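Local coordinates for transcriptional regulator (Streptococcus dysgalactiae, PDB 4YV9), which acts as a DNA-binding receptor for SHP pheromones in quorum sensing, probably switching target genes when the peptide binds, at residues T8-L12 and F62-H66; L12-V18 and K54-T58; L134-W140 and L162-M167; S188-L192 and L207-I211. One frame throughout, in Å; residues are numbered along the deposited sequence.

Contact 1. Residues T8-L12 and F62-H66; sequences TLRRL and FVSTH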
loop_
_atom_site.group_PDB
_atom_site.type_symbol
_atom_site.label_atom_id
_atom_site.label_comp_id
_atom_site.label_asym_id
_atom_site.label_seq_id
_atom_site.Cartn_x
_atom_site.Cartn_y
_atom_site.Cartn_z
ATOM N N THR B 8 -13.697 -14.150 15.130
ATOM C CA THR B 8 -13.558 -13.196 14.048
ATOM C C THR B 8 -14.087 -13.788 12.744
ATOM O O THR B 8 -14.789 -13.117 11.992
ATOM C CB THR B 8 -12.108 -12.761 13.888
ATOM O OG1 THR B 8 -11.655 -12.192 15.127
ATOM C CG2 THR B 8 -11.991 -11.733 12.776
ATOM N N LEU B 9 -13.772 -15.052 12.476
ATOM C CA LEU B 9 -14.360 -15.732 11.321
ATOM C C LEU B 9 -15.890 -15.664 11.337
ATOM O O LEU B 9 -16.529 -15.322 10.339
ATOM C CB LEU B 9 -13.928 -17.202 11.262
ATOM C CG LEU B 9 -14.617 -17.946 10.111
ATOM C CD1 LEU B 9 -14.193 -17.338 8.776
ATOM C CD2 LEU B 9 -14.327 -19.441 10.137
ATOM N N ARG B 10 -16.473 -16.005 12.476
ATOM C CA ARG B 10 -17.921 -15.952 12.643
ATOM C C ARG B 10 -18.471 -14.575 12.305
ATOM O O ARG B 10 -19.452 -14.458 11.581
ATOM C CB ARG B 10 -18.301 -16.324 14.077
ATOM C CG ARG B 10 -19.775 -16.160 14.414
ATOM C CD ARG B 10 -20.019 -16.535 15.879
ATOM N NE ARG B 10 -21.209 -15.894 16.436
ATOM C CZ ARG B 10 -21.656 -16.085 17.677
ATOM N NH1 ARG B 10 -21.012 -16.902 18.502
ATOM N NH2 ARG B 10 -22.748 -15.455 18.097
ATOM N N ARG B 11 -17.844 -13.541 12.862
ATOM C CA ARG B 11 -18.278 -12.170 12.639
ATOM C C ARG B 11 -18.197 -11.791 11.165
ATOM O O ARG B 11 -19.114 -11.196 10.611
ATOM C CB ARG B 11 -17.433 -11.202 13.467
ATOM C CG ARG B 11 -17.815 -9.739 13.295
ATOM C CD ARG B 11 -17.062 -8.840 14.270
ATOM N NE ARG B 11 -15.619 -8.861 14.049
ATOM C CZ ARG B 11 -14.983 -8.077 13.182
ATOM N NH1 ARG B 11 -15.663 -7.205 12.444
ATOM N NH2 ARG B 11 -13.666 -8.168 13.051
ATOM N N LEU B 12 -17.088 -12.123 10.531
ATOM C CA LEU B 12 -16.916 -11.752 9.131
ATOM C C LEU B 12 -17.896 -12.517 8.232
ATOM O O LEU B 12 -18.502 -11.949 7.323
ATOM C CB LEU B 12 -15.471 -11.990 8.705
ATOM C CG LEU B 12 -14.466 -11.044 9.360
ATOM C CD1 LEU B 12 -13.055 -11.547 9.155
ATOM C CD2 LEU B 12 -14.604 -9.647 8.793
ATOM N N PHE B 62 -7.857 -10.614 7.227
ATOM C CA PHE B 62 -8.488 -11.248 8.396
ATOM C C PHE B 62 -7.754 -10.898 9.689
ATOM O O PHE B 62 -8.364 -10.545 10.702
ATOM C CB PHE B 62 -8.544 -12.788 8.188
ATOM C CG PHE B 62 -9.129 -13.558 9.357
ATOM C CD1 PHE B 62 -8.323 -13.999 10.397
ATOM C CD2 PHE B 62 -10.480 -13.846 9.408
ATOM C CE1 PHE B 62 -8.863 -14.711 11.476
ATOM C CE2 PHE B 62 -11.022 -14.556 10.478
ATOM C CZ PHE B 62 -10.216 -14.991 11.503
ATOM N N VAL B 63 -6.432 -10.965 9.647
ATOM C CA VAL B 63 -5.611 -10.662 10.811
ATOM C C VAL B 63 -5.790 -9.223 11.324
ATOM O O VAL B 63 -5.801 -8.980 12.537
ATOM C CB VAL B 63 -4.119 -10.908 10.503
ATOM C CG1 VAL B 63 -3.230 -10.298 11.584
ATOM C CG2 VAL B 63 -3.850 -12.395 10.366
ATOM N N SER B 64 -5.943 -8.261 10.419
ATOM C CA SER B 64 -6.026 -6.871 10.872
ATOM C C SER B 64 -7.387 -6.576 11.503
ATOM O O SER B 64 -7.503 -5.688 12.328
ATOM C CB SER B 64 -5.749 -5.891 9.730
ATOM O OG SER B 64 -6.948 -5.541 9.058
ATOM N N THR B 65 -8.423 -7.316 11.132
ATOM C CA THR B 65 -9.721 -7.070 11.753
ATOM C C THR B 65 -9.866 -7.878 13.052
ATOM O O THR B 65 -10.673 -7.530 13.923
ATOM C CB THR B 65 -10.891 -7.377 10.787
ATOM O OG1 THR B 65 -12.105 -6.820 11.312
ATOM C CG2 THR B 65 -11.060 -8.861 10.589
ATOM N N HIS B 66 -9.054 -8.923 13.195
ATOM C CA HIS B 66 -9.078 -9.775 14.385
ATOM C C HIS B 66 -8.628 -9.005 15.619
ATOM O O HIS B 66 -9.260 -9.095 16.672
ATOM C CB HIS B 66 -8.200 -11.017 14.175
ATOM C CG HIS B 66 -7.969 -11.825 15.418
ATOM N ND1 HIS B 66 -8.986 -12.492 16.071
ATOM C CD2 HIS B 66 -6.840 -12.083 16.113
ATOM C CE1 HIS B 66 -8.487 -13.114 17.126
ATOM N NE2 HIS B 66 -7.189 -12.889 17.176
#
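Thr8 OG1 and His66 ND1 lie 2.8 Å apart, a hydrogen bond in which either could be the donor; OG1 meets the imidazole at its edge, in the ring plane. The methyl of the same threonine turns the other way. With CG2 anti to the backbone N (chi1 -58° for OG1), it sits over one face of the Phe62 ring, 4.2 Å from the ring centroid, in a CH-pi contact. The ring's edge meets the helix backbone, Phe62 CE2 coming within 3.4 Å of Leu9 N, while Leu12 CD1 packs obliquely against Phe62 CD2 at 3.5 Å. That leucine also meets Thr65 methyl to methyl, tip to tip, CD1 to CG2 at 3.6 Å. Beside this apolar patch Arg11 bends at chi3 (63°) and sends NH2 to Thr65 OG1, a nearly straight bond of 2.7 Å with the oxygen in the guanidinium plane. Gln139 of the second subunit bonds both Arg11 NH1 and Thr65 OG1, so its amide bridges the pair. Further out, Leu52 of helix 45-54 touches both Leu9 and Phe62. The axes of segments 8-12 and 62-66 cross at 103°, with polar bonds flanking an apolar centre, joining helix 6-15 to helix 59-66 at the DNA-binding, helix-turn-helix end of the chain.

Contact 2. Residues L12-V18 and K54-T58; sequences LRQGKQV and KLNIT. With SO4 (sulfate ion), chain M.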
loop_
_atom_site.group_PDB
_atom_site.type_symbol
_atom_site.label_atom_id
_atom_site.label_comp_id
_atom_site.label_asym_id
_atom_site.label_seq_id
_atom_site.Cartn_x
_atom_site.Cartn_y
_atom_site.Cartn_z
ATOM N N LEU B 12 -17.088 -12.123 10.531
ATOM C CA LEU B 12 -16.916 -11.752 9.131
ATOM C C LEU B 12 -17.896 -12.517 8.232
ATOM O O LEU B 12 -18.502 -11.949 7.323
ATOM C CB LEU B 12 -15.471 -11.990 8.705
ATOM C CG LEU B 12 -14.466 -11.044 9.360
ATOM C CD1 LEU B 12 -13.055 -11.547 9.155
ATOM C CD2 LEU B 12 -14.604 -9.647 8.793
ATOM N N ARG B 13 -18.071 -13.801 8.515
ATOM C CA ARG B 13 -18.993 -14.643 7.754
ATOM C C ARG B 13 -20.457 -14.216 7.885
ATOM O O ARG B 13 -21.150 -14.057 6.883
ATOM C CB ARG B 13 -18.867 -16.105 8.187
ATOM C CG ARG B 13 -19.951 -16.984 7.589
ATOM C CD ARG B 13 -20.016 -18.395 8.207
ATOM N NE ARG B 13 -20.320 -18.407 9.639
ATOM C CZ ARG B 13 -21.542 -18.309 10.160
ATOM N NH1 ARG B 13 -22.601 -18.176 9.367
ATOM N NH2 ARG B 13 -21.706 -18.340 11.480
ATOM N N GLN B 14 -20.929 -14.055 9.119
ATOM C CA GLN B 14 -22.265 -13.514 9.344
ATOM C C GLN B 14 -22.393 -12.119 8.742
ATOM O O GLN B 14 -23.441 -11.754 8.212
ATOM C CB GLN B 14 -22.592 -13.482 10.838
ATOM C CG GLN B 14 -22.676 -14.882 11.459
ATOM C CD GLN B 14 -22.940 -14.845 12.951
ATOM O OE1 GLN B 14 -22.540 -13.914 13.638
ATOM N NE2 GLN B 14 -23.622 -15.863 13.459
ATOM N N GLY B 15 -21.315 -11.349 8.815
ATOM C CA GLY B 15 -21.303 -10.005 8.271
ATOM C C GLY B 15 -21.524 -9.971 6.765
ATOM O O GLY B 15 -21.980 -8.959 6.222
ATOM N N LYS B 16 -21.205 -11.075 6.094
ATOM C CA LYS B 16 -21.441 -11.208 4.657
ATOM C C LYS B 16 -22.709 -11.993 4.342
ATOM O O LYS B 16 -22.975 -12.309 3.182
ATOM C CB LYS B 16 -20.242 -11.872 3.984
ATOM C CG LYS B 16 -19.025 -10.963 3.935
ATOM C CD LYS B 16 -17.894 -11.584 3.150
ATOM C CE LYS B 16 -16.723 -10.643 3.108
ATOM N NZ LYS B 16 -16.072 -10.506 1.778
ATOM N N GLN B 17 -23.489 -12.286 5.380
ATOM C CA GLN B 17 -24.733 -13.050 5.260
ATOM C C GLN B 17 -24.501 -14.448 4.663
ATOM O O GLN B 17 -25.373 -14.987 3.988
ATOM C CB GLN B 17 -25.761 -12.278 4.416
ATOM C CG GLN B 17 -25.732 -10.761 4.606
ATOM C CD GLN B 17 -25.819 -10.363 6.067
ATOM O OE1 GLN B 17 -26.547 -10.979 6.847
ATOM N NE2 GLN B 17 -25.071 -9.336 6.446
ATOM N N VAL B 18 -23.332 -15.033 4.932
ATOM C CA VAL B 18 -22.945 -16.344 4.385
ATOM C C VAL B 18 -23.205 -17.479 5.398
ATOM O O VAL B 18 -22.919 -17.340 6.588
ATOM C CB VAL B 18 -21.454 -16.304 3.953
ATOM C CG1 VAL B 18 -20.926 -17.679 3.565
ATOM C CG2 VAL B 18 -21.285 -15.330 2.799
ATOM N N LYS B 54 -13.169 -18.594 0.254
ATOM C CA LYS B 54 -14.596 -18.680 -0.079
ATOM C C LYS B 54 -15.336 -17.385 0.263
ATOM O O LYS B 54 -16.277 -16.994 -0.439
ATOM C CB LYS B 54 -15.238 -19.874 0.633
ATOM C CG LYS B 54 -14.734 -21.217 0.046
ATOM C CD LYS B 54 -15.276 -22.432 0.771
ATOM C CE LYS B 54 -15.232 -23.611 -0.239
ATOM N NZ LYS B 54 -15.258 -24.937 0.373
ATOM N N LEU B 55 -14.890 -16.718 1.326
ATOM C CA LEU B 55 -15.428 -15.415 1.705
ATOM C C LEU B 55 -14.738 -14.236 1.013
ATOM O O LEU B 55 -15.056 -13.082 1.307
ATOM C CB LEU B 55 -15.321 -15.231 3.226
ATOM C CG LEU B 55 -16.088 -16.247 4.083
ATOM C CD1 LEU B 55 -15.626 -16.148 5.555
ATOM C CD2 LEU B 55 -17.582 -16.002 3.983
ATOM N N ASN B 56 -13.797 -14.528 0.109
ATOM C CA ASN B 56 -13.029 -13.508 -0.627
ATOM C C ASN B 56 -12.277 -12.528 0.298
ATOM O O ASN B 56 -12.215 -11.315 0.048
ATOM C CB ASN B 56 -13.943 -12.746 -1.583
ATOM C CG ASN B 56 -14.495 -13.642 -2.689
ATOM O OD1 ASN B 56 -13.730 -14.230 -3.455
ATOM N ND2 ASN B 56 -15.816 -13.769 -2.757
ATOM N N ILE B 57 -11.747 -13.089 1.374
ATOM C CA ILE B 57 -10.913 -12.384 2.343
ATOM C C ILE B 57 -9.575 -13.100 2.355
ATOM O O ILE B 57 -9.513 -14.330 2.385
ATOM C CB ILE B 57 -11.519 -12.397 3.766
ATOM C CG1 ILE B 57 -12.941 -11.835 3.759
ATOM C CG2 ILE B 57 -10.629 -11.615 4.747
ATOM C CD1 ILE B 57 -13.738 -12.182 5.000
ATOM N N THR B 58 -8.497 -12.352 2.271
ATOM C CA THR B 58 -7.196 -12.972 2.363
ATOM C C THR B 58 -6.738 -12.903 3.835
ATOM O O THR B 58 -7.188 -12.034 4.591
ATOM C CB THR B 58 -6.222 -12.290 1.416
ATOM O OG1 THR B 58 -4.887 -12.701 1.718
ATOM C CG2 THR B 58 -6.355 -10.781 1.539
HETATM S S SO4 M . -25.549 -17.975 11.411
HETATM O O1 SO4 M . -24.279 -18.122 12.115
HETATM O O2 SO4 M . -25.898 -16.561 11.277
HETATM O O3 SO4 M . -25.447 -18.558 10.072
HETATM O O4 SO4 M . -26.592 -18.662 12.165
#
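Two helix ends of the helix-turn-helix domain meet here, each closed by a Schellman motif: Gln17, with positive phi, ends helix 6-15, and Asn56 does the same after helix 45-54. At the first, Arg13 O takes the backbone N-H groups of Lys16 and Val18 from opposite faces of its plane. Between the two ends runs Lys16, its chain extended until a bend at chi4 (-136°) brings NZ to Leu55 O. That bond is 2.8 Å long and lies nearly along the C=O axis. On the way, Lys16 CE passes obliquely over Ile57 CD1 at 3.9 Å, and the same methyl touches Leu12 CB. Leu55 packs alongside: its CD2 lies against Val18, 3.8 Å from CG1, and its CD1 faces Arg13 CB. Arg13 itself leads away from this apolar cluster. Its NH1 returns to Val18 O at 2.9 Å, in the carbonyl plane, fixing the guanidinium across the turn, and NE pairs with Glu37. At the NH1/NH2 edge, in the guanidinium plane, lies a sulfate, probably from the crystallisation liquor; Arg13 NH2 and Gln14 NE2 each reach its O1 at 2.7 Å, and NH1 bonds O3. Glu144 of the second subunit forms a salt bridge with Lys16 NZ. The ammonium thus has a carbonyl and a carboxylate as partners, which would favour its charged form despite burial, while Arg13 is probably balanced by Glu37 and, in this crystal, by the sulfate, and also ties down the carbonyl of Val18.

Contact 3. Residues L134-W140 and L162-M167; sequences LFSVEQW and LLTKEM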
loop_
_atom_site.group_PDB
_atom_site.type_symbol
_atom_site.label_atom_id
_atom_site.label_comp_id
_atom_site.label_asym_id
_atom_site.label_seq_id
_atom_site.Cartn_x
_atom_site.Cartn_y
_atom_site.Cartn_z
ATOM N N LEU B 134 22.588 -8.085 5.681
ATOM C CA LEU B 134 21.785 -7.558 4.575
ATOM C C LEU B 134 22.263 -8.092 3.223
ATOM O O LEU B 134 21.449 -8.406 2.338
ATOM C CB LEU B 134 21.815 -6.025 4.574
ATOM C CG LEU B 134 21.002 -5.340 5.687
ATOM C CD1 LEU B 134 21.139 -3.827 5.610
ATOM C CD2 LEU B 134 19.528 -5.734 5.598
ATOM N N PHE B 135 23.581 -8.208 3.072
ATOM C CA PHE B 135 24.133 -8.812 1.862
ATOM C C PHE B 135 23.775 -10.297 1.766
ATOM O O PHE B 135 23.685 -10.844 0.671
ATOM C CB PHE B 135 25.653 -8.631 1.808
ATOM C CG PHE B 135 26.086 -7.305 1.255
ATOM C CD1 PHE B 135 25.750 -6.938 -0.041
ATOM C CD2 PHE B 135 26.845 -6.435 2.017
ATOM C CE1 PHE B 135 26.154 -5.720 -0.569
ATOM C CE2 PHE B 135 27.252 -5.217 1.508
ATOM C CZ PHE B 135 26.906 -4.853 0.212
ATOM N N SER B 136 23.556 -10.934 2.915
ATOM C CA SER B 136 23.336 -12.380 2.975
ATOM C C SER B 136 21.905 -12.796 2.644
ATOM O O SER B 136 21.644 -13.960 2.363
ATOM C CB SER B 136 23.716 -12.916 4.359
ATOM O OG SER B 136 22.655 -12.758 5.286
ATOM N N VAL B 137 20.983 -11.842 2.682
ATOM C CA VAL B 137 19.565 -12.110 2.437
ATOM C C VAL B 137 19.254 -12.287 0.925
ATOM O O VAL B 137 19.839 -11.596 0.095
ATOM C CB VAL B 137 18.711 -10.967 3.039
ATOM C CG1 VAL B 137 17.313 -10.992 2.504
ATOM C CG2 VAL B 137 18.701 -11.059 4.580
ATOM N N GLU B 138 18.356 -13.212 0.567
ATOM C CA GLU B 138 18.032 -13.471 -0.846
ATOM C C GLU B 138 16.861 -12.624 -1.367
ATOM O O GLU B 138 16.816 -12.259 -2.548
ATOM C CB GLU B 138 17.729 -14.957 -1.062
ATOM C CG GLU B 138 18.879 -15.893 -0.766
ATOM C CD GLU B 138 20.056 -15.730 -1.730
ATOM O OE1 GLU B 138 19.860 -15.273 -2.886
ATOM O OE2 GLU B 138 21.183 -16.094 -1.328
ATOM N N GLN B 139 15.912 -12.360 -0.477
ATOM C CA GLN B 139 14.800 -11.448 -0.697
ATOM C C GLN B 139 14.590 -10.487 0.448
ATOM O O GLN B 139 14.418 -10.869 1.602
ATOM C CB GLN B 139 13.541 -12.248 -1.013
ATOM C CG GLN B 139 12.275 -12.095 -0.152
ATOM C CD GLN B 139 11.080 -12.669 -0.900
ATOM O OE1 GLN B 139 11.289 -13.475 -1.809
ATOM N NE2 GLN B 139 9.831 -12.379 -0.436
ATOM N N TRP B 140 14.613 -9.216 0.092
ATOM C CA TRP B 140 14.479 -8.134 1.036
ATOM C C TRP B 140 13.013 -7.964 1.384
ATOM O O TRP B 140 12.164 -7.849 0.501
ATOM C CB TRP B 140 15.053 -6.861 0.439
ATOM C CG TRP B 140 16.541 -6.804 0.420
ATOM C CD1 TRP B 140 17.394 -7.703 -0.126
ATOM C CD2 TRP B 140 17.351 -5.753 0.955
ATOM N NE1 TRP B 140 18.686 -7.289 0.039
ATOM C CE2 TRP B 140 18.690 -6.088 0.705
ATOM C CE3 TRP B 140 17.068 -4.563 1.635
ATOM C CZ2 TRP B 140 19.757 -5.280 1.103
ATOM C CZ3 TRP B 140 18.123 -3.753 2.027
ATOM C CH2 TRP B 140 19.455 -4.119 1.761
ATOM N N LEU B 162 25.890 -0.380 -2.968
ATOM C CA LEU B 162 25.834 -1.800 -3.297
ATOM C C LEU B 162 24.643 -2.477 -2.619
ATOM O O LEU B 162 24.007 -3.352 -3.205
ATOM C CB LEU B 162 27.140 -2.496 -2.906
ATOM C CG LEU B 162 28.353 -2.114 -3.753
ATOM C CD1 LEU B 162 29.593 -2.903 -3.338
ATOM C CD2 LEU B 162 28.047 -2.304 -5.236
ATOM N N LEU B 163 24.342 -2.056 -1.393
ATOM C CA LEU B 163 23.194 -2.577 -0.663
ATOM C C LEU B 163 21.903 -2.147 -1.329
ATOM O O LEU B 163 20.937 -2.910 -1.382
ATOM C CB LEU B 163 23.208 -2.111 0.797
ATOM C CG LEU B 163 24.156 -2.860 1.737
ATOM C CD1 LEU B 163 24.196 -2.197 3.121
ATOM C CD2 LEU B 163 23.752 -4.330 1.843
ATOM N N THR B 164 21.891 -0.922 -1.840
ATOM C CA THR B 164 20.712 -0.402 -2.516
ATOM C C THR B 164 20.432 -1.214 -3.786
ATOM O O THR B 164 19.277 -1.569 -4.049
ATOM C CB THR B 164 20.872 1.095 -2.860
ATOM O OG1 THR B 164 21.124 1.838 -1.659
ATOM C CG2 THR B 164 19.601 1.627 -3.518
ATOM N N LYS B 165 21.487 -1.516 -4.551
ATOM C CA LYS B 165 21.374 -2.353 -5.751
ATOM C C LYS B 165 20.779 -3.721 -5.411
ATOM O O LYS B 165 19.924 -4.226 -6.131
ATOM C CB LYS B 165 22.737 -2.548 -6.436
ATOM C CG LYS B 165 23.207 -1.374 -7.284
ATOM C CD LYS B 165 24.502 -1.693 -8.043
ATOM C CE LYS B 165 24.270 -2.729 -9.123
ATOM N NZ LYS B 165 25.510 -3.035 -9.895
ATOM N N GLU B 166 21.252 -4.320 -4.323
ATOM C CA GLU B 166 20.708 -5.594 -3.871
ATOM C C GLU B 166 19.220 -5.471 -3.584
ATOM O O GLU B 166 18.427 -6.288 -4.051
ATOM C CB GLU B 166 21.451 -6.093 -2.632
ATOM C CG GLU B 166 22.850 -6.600 -2.928
ATOM C CD GLU B 166 22.885 -7.530 -4.124
ATOM O OE1 GLU B 166 22.256 -8.609 -4.073
ATOM O OE2 GLU B 166 23.535 -7.172 -5.126
HETATM N N MSE B 167 18.840 -4.428 -2.853
HETATM C CA MSE B 167 17.454 -4.241 -2.432
HETATM C C MSE B 167 16.485 -4.017 -3.591
HETATM O O MSE B 167 15.413 -4.626 -3.628
HETATM C CB MSE B 167 17.350 -3.065 -1.465
HETATM C CG MSE B 167 15.924 -2.639 -1.172
HETATM SE SE MSE B 167 15.940 -0.944 -0.165
HETATM C CE MSE B 167 16.651 0.209 -1.570
#
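Leu134 begins the contact by laying CB against Leu163 CD2 at 3.8 Å, while its own CD2 lies over the face of the Trp140 indole opposite the one that meets helix 157-169. The next residue, Phe135, takes that same Leu163 methyl squarely on its ring: CD2 stands 3.4 Å from the Phe135 centroid and only 5° off the ring normal, so all six ring carbons are about equally near, a closely centred CH-pi contact. At the ring's edge Phe135 CZ meets Leu162 CB at 3.9 Å. Glu166 CG approaches CD1 obliquely, with no hydrogen bond involved. The following residues swing away before Trp140 comes back. With CG beside its own backbone N (chi1 -76°), Trp140 lays its indole flat along helix 157-169. Met167, a selenomethionine, puts CB over one face, 3.5 Å from the six-membered-ring centroid and 15° off the normal; SE follows obliquely at 4.9 Å from that centroid, a Met-aromatic contact. The indole also spans the preceding turn, with Trp140 CZ2 3.6 Å from Leu163 O. Leu134 and Met167 therefore hold the tryptophan between them. Backbone hydrogen bonds join Trp140 to Ser170, just past the end of helix 157-169. This is helix packing within the Rgg C-terminal domain of the TPR clan: Leu148 of helix 142-151 touches both Trp140 and Met167, helix 179-197 packs on Met167 through Val184 and Leu187, and Ser136, Glu138 and Gln139 face Gln17 and Thr65 of the second subunit.

Contact 4. Residues S188-L192 and L207-I211; sequences SINCL and LIEKI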
loop_
_atom_site.group_PDB
_atom_site.type_symbol
_atom_site.label_atom_id
_atom_site.label_comp_id
_atom_site.label_asym_id
_atom_site.label_seq_id
_atom_site.Cartn_x
_atom_site.Cartn_y
_atom_site.Cartn_z
ATOM N N SER B 188 15.713 4.361 -2.747
ATOM C CA SER B 188 16.514 4.505 -3.959
ATOM C C SER B 188 16.739 5.983 -4.240
ATOM O O SER B 188 17.851 6.397 -4.576
ATOM C CB SER B 188 15.846 3.829 -5.165
ATOM O OG SER B 188 15.697 2.435 -4.950
ATOM N N ILE B 189 15.678 6.772 -4.107
ATOM C CA ILE B 189 15.792 8.219 -4.255
ATOM C C ILE B 189 16.771 8.803 -3.224
ATOM O O ILE B 189 17.588 9.664 -3.559
ATOM C CB ILE B 189 14.410 8.899 -4.136
ATOM C CG1 ILE B 189 13.530 8.490 -5.329
ATOM C CG2 ILE B 189 14.560 10.428 -4.064
ATOM C CD1 ILE B 189 12.093 8.936 -5.231
ATOM N N ASN B 190 16.700 8.315 -1.986
ATOM C CA ASN B 190 17.628 8.717 -0.923
ATOM C C ASN B 190 19.078 8.451 -1.331
ATOM O O ASN B 190 19.958 9.276 -1.113
ATOM C CB ASN B 190 17.296 7.983 0.388
ATOM C CG ASN B 190 18.122 8.485 1.578
ATOM O OD1 ASN B 190 17.992 9.633 1.997
ATOM N ND2 ASN B 190 18.955 7.612 2.139
ATOM N N CYS B 191 19.326 7.301 -1.945
ATOM C CA CYS B 191 20.680 6.999 -2.387
ATOM C C CYS B 191 21.084 7.903 -3.545
ATOM O O CYS B 191 22.232 8.344 -3.621
ATOM C CB CYS B 191 20.817 5.532 -2.802
ATOM S SG CYS B 191 22.543 4.996 -2.918
ATOM N N LEU B 192 20.140 8.167 -4.446
ATOM C CA LEU B 192 20.386 9.044 -5.585
ATOM C C LEU B 192 20.807 10.438 -5.120
ATOM O O LEU B 192 21.703 11.051 -5.691
ATOM C CB LEU B 192 19.140 9.132 -6.473
ATOM C CG LEU B 192 19.167 10.168 -7.604
ATOM C CD1 LEU B 192 20.384 9.980 -8.518
ATOM C CD2 LEU B 192 17.882 10.143 -8.418
ATOM N N LEU B 207 20.676 4.802 -10.851
ATOM C CA LEU B 207 19.558 4.945 -9.926
ATOM C C LEU B 207 18.347 5.614 -10.562
ATOM O O LEU B 207 17.206 5.262 -10.276
ATOM C CB LEU B 207 19.989 5.743 -8.687
ATOM C CG LEU B 207 20.847 4.947 -7.714
ATOM C CD1 LEU B 207 21.523 5.860 -6.692
ATOM C CD2 LEU B 207 19.998 3.889 -7.031
ATOM N N ILE B 208 18.616 6.590 -11.416
ATOM C CA ILE B 208 17.585 7.295 -12.158
ATOM C C ILE B 208 16.804 6.329 -13.049
ATOM O O ILE B 208 15.572 6.339 -13.072
ATOM C CB ILE B 208 18.221 8.420 -13.007
ATOM C CG1 ILE B 208 18.596 9.596 -12.103
ATOM C CG2 ILE B 208 17.295 8.859 -14.126
ATOM C CD1 ILE B 208 19.693 10.487 -12.700
ATOM N N GLU B 209 17.530 5.483 -13.766
ATOM C CA GLU B 209 16.899 4.456 -14.599
ATOM C C GLU B 209 16.041 3.490 -13.757
ATOM O O GLU B 209 14.904 3.198 -14.120
ATOM C CB GLU B 209 17.967 3.696 -15.388
ATOM C CG GLU B 209 17.430 2.595 -16.273
ATOM C CD GLU B 209 17.350 1.256 -15.559
ATOM O OE1 GLU B 209 17.969 1.115 -14.482
ATOM O OE2 GLU B 209 16.665 0.357 -16.077
ATOM N N LYS B 210 16.578 3.011 -12.633
ATOM C CA LYS B 210 15.822 2.141 -11.724
ATOM C C LYS B 210 14.582 2.834 -11.163
ATOM O O LYS B 210 13.505 2.250 -11.125
ATOM C CB LYS B 210 16.690 1.666 -10.556
ATOM C CG LYS B 210 17.946 0.914 -10.952
ATOM C CD LYS B 210 17.634 -0.348 -11.752
ATOM C CE LYS B 210 16.867 -1.373 -10.953
ATOM N NZ LYS B 210 16.627 -2.605 -11.804
ATOM N N ILE B 211 14.733 4.077 -10.716
ATOM C CA ILE B 211 13.607 4.803 -10.134
ATOM C C ILE B 211 12.515 5.016 -11.182
ATOM O O ILE B 211 11.339 4.858 -10.895
ATOM C CB ILE B 211 14.050 6.149 -9.531
ATOM C CG1 ILE B 211 14.860 5.908 -8.246
ATOM C CG2 ILE B 211 12.839 7.017 -9.199
ATOM C CD1 ILE B 211 15.780 7.101 -7.850
#
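Leu207 makes the first bump of this antiparallel helix pair. Its CD1 pushes into the backbone between Cys191 and Leu192, 3.5 Å from Leu192 N and 3.8 Å from Cys191 C, while CB and SG of Cys191 wall one side of the hollow at 4.0 Å. Its other methyl, CD2, lies by Ser188 O, so the two methyls straddle the backbone hydrogen bond from Leu192 N to Ser188 O. One turn further along helix 201-215, Ile211 makes the second bump. With CG1 beside its backbone N (chi1 -72°), the branch extends into a hollow formed by Ser188, Ile189 and Leu192: CG1 meets Ser188 CB at 3.8 Å, and CD1 meets Ile189 CG1 and Leu192 CD2, both at 3.7 Å. Ile189 and Ile211 cross at about a right angle here, although the root of Ile189 points away from the opposing helix. Leu192 answers from its own side. Its CG lies anti to the backbone N (chi1 172°), which carries CD2 between Ile208 and Ile211, 3.8 Å from Ile208 CG1. No hydrogen bond joins the segments; Ser188 OG, the hydroxyl beside this apolar interface, is satisfied by Val184 O in its own helix. The axes of segments 188-192 and 207-211 approach to 9.8 Å, at 159°, within the Rgg C-terminal domain of the TPR clan. Helix 221-236 covers Ile189 and Leu192 through Val226, Phe227 and Val230; helix 157-169 meets Ser188 and Cys191 through Val168 and Thr164, and the bound peptide touches Ile189 and Asn190 by a modified side chain.

How the contacts relate
From the N terminus, helix 6-15 enters contact 1 and, through the shared Leu12, contact 2. Contact 2 closes first, when residues 54-58 return to the end of that helix, and is nested inside the longer loop closed by 62-66; the two touch through Leu9 and Leu55 and together tie helix 6-15 to the later part of the helix-turn-helix region. Contacts 3 and 4 follow in series within the C-terminal domain, joined where Thr164 of helix 157-169 packs on Cys191 of helix 179-197. Contacts 1 and 4 lie on opposite sides of the chain's centre, with centres about 39 Å apart. Contacts 1, 2 and 3 all reach the second subunit, linking DNA-binding and repeat domains across the dimer.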